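Local coordinates for malonyl coenzyme A-acyl carrier protein transacylase (Helicobacter pylori, PDB 2H1Y), which probably transfers the malonyl group from malonyl-CoA to holo-acyl carrier protein, making malonyl-ACP and releasing CoA, at residues E42-A47 / D54-L59; I82-L87 / G93-V98. All blocks are in the same frame, centred on the assembly; numbering follows the deposited sequence.

Contact 1: E42-A47 / D54-L59; sequences ELFERA and DMKKTL
F44 drives its ring from helix 38-51 towards the first turn of helix 55-60, where the rim of the ring does the touching. L59 CD1 lies 3.7 Å from F44 CE2, near the plane of the ring, and its CG is at the edge as well. The same rim approaches the backbone: F44 CE2 is 3.7 Å from M55 O, so weakly positive ring hydrogens probably face a carbonyl oxygen. Next to the ring, A47 is small enough to let M55 come close, with A47 CB 4.1 Å from M55 CG. The flexible thioether chain of M55, bent at both its second and third torsions, can follow this uneven surface.

At the outer margin the contact turns ionic. K56 NZ forms a salt bridge with E45 OE1 at 2.5 Å, and E45 OE2 is also close to K56 NZ, at 2.8 Å. The long chains make this possible: E45 leaves its helix pointing away from its partner and folds back at chi2 (56°), while K56 bends at chi3 (-75°), and the two cross.

Behind these contacts, D54 sits at the N-cap of helix 55-60. Its OD2 accepts from K57 N at 2.9 Å, from above the carboxylate plane, and a short acid suits an end where amides lack helical partners. S48 OG ties the helices together, hydrogen-bonded to both F44 O and M55 N, while Y34 and F60 bring their rings against F44.

With the short axes at 103°, the helices meet nearly at right angles and can bury few residues between them. The chemistry is therefore divided: F44, A47, M55 and L59 form the buried, apolar part, and the charged pair lies at its rim, where solvent probably weakens the attraction.

Contact 2: I82-L87 / G93-V98; sequences IAYQLL and GGLKPV
Next to L95, the residue that meets Y84 and L87 across the contact, K96 runs its chain back along the loop so that NZ reaches two backbone carbonyls. Both bonds are weak, 3.2 Å from K96 NZ to G93 O and 3.4 Å from K96 NZ to G94 O. Glycine suits positions 93 and 94, where phi is positive. The CB of K96 points away from helix 69-90 and that of L95 towards it, so the charged side chain stays at the surface.

L95 lays CD1 over one face of the Y84 ring in a CH-pi contact, 3.8 Å from the ring centroid and 22° off the normal. The methyl is offset towards the rim, and its nearest ring atom is Y84 CE2, at 3.5 Å from L95 CD1. The other branch, CD2, meets L87 CG at 4.0 Å, the two leucines crossing at about a right angle. Y84 has CG anti to its N (chi1 -176°), which carries the ring out to the loop from the helix turn before L87.

Further out, N88 OD1 accepts from L95 N and Y15 OH bonds to K96 N, fixing the loop backbone on both sides of the L95 side chain. Across the contact itself cohesion is wholly apolar: a branched leucine, one methyl for the aromatic face and one for L87, seats the connection leading from helix 69-90 to strand 99-102.

Contact 1 comes first along the chain and contact 2 follows it without overlap, the two centres lying about 21 Å apart within the acyl transferase domain. Helix 69-90 joins them: it follows helix 55-60 in the chain, and its I82 packs against contact 1, with CG1 3.7 Å from L43 CD1 and CD1 3.8 Å from F44 CE1. Contact 1 thus belongs to the helical layer, while contact 2 returns the chain to the mixed sheet. There strand 99-102 runs parallel beside strand 15-19, so both contacts lie along a beta-alpha-beta connection between neighbouring strands. Strand 99-102 then leads into the turn before helix 105-116, where enzymes of this family characteristically carry the nucleophile elbow.

Contact 1: E42-A47 / D54-L59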
# COMPACT_ATOMS: atom_id res chain seq x y z
N GLU A 42 20.28 5.61 -9.76
CA GLU A 42 20.89 6.19 -8.58
C GLU A 42 20.13 5.83 -7.29
O GLU A 42 20.73 5.63 -6.23
CB GLU A 42 20.99 7.69 -8.78
CG GLU A 42 21.66 8.45 -7.66
CD GLU A 42 21.57 9.93 -7.90
OE1 GLU A 42 21.55 10.70 -6.91
OE2 GLU A 42 21.50 10.34 -9.08
N LEU A 43 18.81 5.73 -7.39
CA LEU A 43 18.02 5.47 -6.21
C LEU A 43 18.13 4.01 -5.82
O LEU A 43 18.12 3.69 -4.63
CB LEU A 43 16.57 5.93 -6.40
CG LEU A 43 16.36 7.45 -6.56
CD1 LEU A 43 15.09 7.74 -7.34
CD2 LEU A 43 16.37 8.21 -5.22
N PHE A 44 18.27 3.14 -6.80
CA PHE A 44 18.58 1.73 -6.53
C PHE A 44 19.87 1.56 -5.73
O PHE A 44 19.91 0.78 -4.77
CB PHE A 44 18.61 0.90 -7.82
CG PHE A 44 17.31 0.24 -8.14
CD1 PHE A 44 16.42 0.81 -9.03
CD2 PHE A 44 16.95 -0.95 -7.50
CE1 PHE A 44 15.21 0.21 -9.30
CE2 PHE A 44 15.75 -1.55 -7.76
CZ PHE A 44 14.87 -0.98 -8.66
N GLU A 45 20.92 2.30 -6.11
CA GLU A 45 22.20 2.28 -5.38
C GLU A 45 22.02 2.78 -3.96
O GLU A 45 22.37 2.08 -3.01
CB GLU A 45 23.26 3.11 -6.12
CG GLU A 45 24.49 2.32 -6.60
CD GLU A 45 24.18 1.13 -7.52
OE1 GLU A 45 25.12 0.39 -7.85
OE2 GLU A 45 23.01 0.91 -7.92
N ARG A 46 21.47 3.99 -3.84
CA ARG A 46 21.15 4.57 -2.54
C ARG A 46 20.38 3.59 -1.66
O ARG A 46 20.68 3.46 -0.46
CB ARG A 46 20.35 5.86 -2.72
CG ARG A 46 21.17 7.08 -3.06
CD ARG A 46 20.65 8.25 -2.25
NE ARG A 46 19.92 9.22 -3.05
CZ ARG A 46 18.98 10.05 -2.57
NH1 ARG A 46 18.63 9.99 -1.30
NH2 ARG A 46 18.39 10.91 -3.38
N ALA A 47 19.40 2.91 -2.26
CA ALA A 47 18.61 1.89 -1.58
C ALA A 47 19.46 0.68 -1.14
O ALA A 47 19.40 0.27 0.02
CB ALA A 47 17.43 1.44 -2.46
N ASP A 54 21.50 -6.10 -1.71
CA ASP A 54 21.48 -5.71 -3.12
C ASP A 54 20.03 -5.64 -3.55
O ASP A 54 19.32 -6.66 -3.53
CB ASP A 54 22.26 -6.67 -4.04
CG ASP A 54 22.22 -6.24 -5.52
OD1 ASP A 54 23.24 -6.42 -6.24
OD2 ASP A 54 21.19 -5.70 -5.98
N MET A 55 19.60 -4.44 -3.92
CA MET A 55 18.21 -4.21 -4.28
C MET A 55 17.92 -4.43 -5.76
O MET A 55 16.76 -4.67 -6.14
CB MET A 55 17.78 -2.80 -3.85
CG MET A 55 17.61 -2.66 -2.35
SD MET A 55 16.24 -3.67 -1.76
CE MET A 55 14.91 -2.48 -1.64
N LYS A 56 18.95 -4.36 -6.60
CA LYS A 56 18.83 -4.70 -8.01
C LYS A 56 18.40 -6.15 -8.14
O LYS A 56 17.41 -6.46 -8.79
CB LYS A 56 20.17 -4.51 -8.72
CG LYS A 56 20.46 -3.09 -9.18
CD LYS A 56 21.97 -2.83 -9.32
CE LYS A 56 22.63 -2.68 -7.94
NZ LYS A 56 23.84 -1.79 -7.93
N LYS A 57 19.14 -7.02 -7.48
CA LYS A 57 18.94 -8.45 -7.61
C LYS A 57 17.69 -8.89 -6.87
O LYS A 57 16.93 -9.74 -7.34
CB LYS A 57 20.20 -9.19 -7.14
CG LYS A 57 21.34 -9.18 -8.22
CD LYS A 57 22.77 -8.96 -7.66
CE LYS A 57 23.37 -10.23 -7.05
NZ LYS A 57 22.66 -10.64 -5.78
N THR A 58 17.43 -8.25 -5.73
CA THR A 58 16.23 -8.53 -4.95
C THR A 58 14.95 -8.19 -5.71
O THR A 58 13.94 -8.85 -5.53
CB THR A 58 16.27 -7.84 -3.58
OG1 THR A 58 17.58 -8.03 -3.02
CG2 THR A 58 15.24 -8.45 -2.64
N LEU A 59 14.99 -7.19 -6.59
CA LEU A 59 13.81 -6.87 -7.39
C LEU A 59 13.74 -7.55 -8.76
O LEU A 59 12.64 -7.74 -9.29
CB LEU A 59 13.58 -5.36 -7.51
CG LEU A 59 13.57 -4.45 -6.27
CD1 LEU A 59 12.67 -3.27 -6.50
CD2 LEU A 59 13.16 -5.17 -5.00

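Contact 2: I82-L87 / G93-V98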
# COMPACT_ATOMS: atom_id res chain seq x y z
N ILE A 82 10.38 6.08 -7.12
CA ILE A 82 10.98 6.34 -8.44
C ILE A 82 9.93 6.83 -9.44
O ILE A 82 10.14 7.85 -10.10
CB ILE A 82 11.77 5.11 -8.99
CG1 ILE A 82 12.99 4.84 -8.12
CG2 ILE A 82 12.18 5.35 -10.43
CD1 ILE A 82 13.68 3.54 -8.38
N ALA A 83 8.82 6.10 -9.53
CA ALA A 83 7.67 6.55 -10.32
C ALA A 83 7.34 8.01 -10.04
O ALA A 83 7.13 8.79 -10.98
CB ALA A 83 6.46 5.68 -10.02
N TYR A 84 7.32 8.39 -8.76
CA TYR A 84 6.99 9.76 -8.37
C TYR A 84 8.02 10.81 -8.85
O TYR A 84 7.64 11.83 -9.45
CB TYR A 84 6.79 9.88 -6.87
CG TYR A 84 6.35 11.26 -6.44
CD1 TYR A 84 7.27 12.33 -6.36
CD2 TYR A 84 5.02 11.51 -6.11
CE1 TYR A 84 6.86 13.61 -5.96
CE2 TYR A 84 4.61 12.76 -5.72
CZ TYR A 84 5.53 13.80 -5.64
OH TYR A 84 5.09 15.04 -5.26
N GLN A 85 9.29 10.56 -8.58
CA GLN A 85 10.40 11.43 -9.03
C GLN A 85 10.44 11.64 -10.55
O GLN A 85 10.47 12.78 -11.03
CB GLN A 85 11.74 10.85 -8.58
CG GLN A 85 11.94 10.78 -7.07
CD GLN A 85 11.50 12.05 -6.35
OE1 GLN A 85 10.85 11.97 -5.31
NE2 GLN A 85 11.84 13.22 -6.90
N LEU A 86 10.47 10.53 -11.29
CA LEU A 86 10.45 10.58 -12.74
C LEU A 86 9.26 11.40 -13.24
O LEU A 86 9.45 12.35 -14.01
CB LEU A 86 10.43 9.16 -13.31
CG LEU A 86 11.75 8.46 -13.71
CD1 LEU A 86 13.02 9.12 -13.16
CD2 LEU A 86 11.72 6.98 -13.40
N LEU A 87 8.06 11.08 -12.77
CA LEU A 87 6.88 11.82 -13.20
C LEU A 87 6.95 13.29 -12.79
O LEU A 87 6.83 14.16 -13.65
CB LEU A 87 5.57 11.14 -12.76
CG LEU A 87 4.23 11.80 -13.14
CD1 LEU A 87 4.20 12.25 -14.59
CD2 LEU A 87 3.08 10.87 -12.86
N GLY A 93 5.74 22.27 -13.43
CA GLY A 93 5.62 22.72 -12.03
C GLY A 93 5.53 21.61 -10.98
O GLY A 93 5.13 21.85 -9.85
N GLY A 94 5.91 20.40 -11.35
CA GLY A 94 5.85 19.27 -10.42
C GLY A 94 4.44 18.78 -10.11
O GLY A 94 3.44 19.44 -10.43
N LEU A 95 4.37 17.62 -9.47
CA LEU A 95 3.09 17.04 -9.13
C LEU A 95 2.43 17.87 -8.06
O LEU A 95 3.03 18.18 -7.04
CB LEU A 95 3.25 15.59 -8.67
CG LEU A 95 3.60 14.57 -9.75
CD1 LEU A 95 3.90 13.23 -9.12
CD2 LEU A 95 2.46 14.45 -10.74
N LYS A 96 1.18 18.24 -8.32
CA LYS A 96 0.39 18.93 -7.33
C LYS A 96 -0.95 18.21 -7.30
O LYS A 96 -1.91 18.69 -7.89
CB LYS A 96 0.19 20.40 -7.73
CG LYS A 96 1.46 21.19 -8.12
CD LYS A 96 1.09 22.63 -8.56
CE LYS A 96 2.15 23.27 -9.51
NZ LYS A 96 2.21 22.60 -10.89
N PRO A 97 -1.03 17.06 -6.61
CA PRO A 97 -2.27 16.31 -6.59
C PRO A 97 -3.21 16.91 -5.57
O PRO A 97 -2.74 17.53 -4.63
CB PRO A 97 -1.83 14.93 -6.10
CG PRO A 97 -0.72 15.23 -5.18
CD PRO A 97 0.01 16.41 -5.79
N VAL A 98 -4.52 16.72 -5.74
CA VAL A 98 -5.45 17.20 -4.70
C VAL A 98 -5.33 16.37 -3.41
O VAL A 98 -5.33 16.94 -2.32
CB VAL A 98 -6.93 17.53 -5.19
CG1 VAL A 98 -7.13 17.26 -6.69
CG2 VAL A 98 -8.00 16.89 -4.31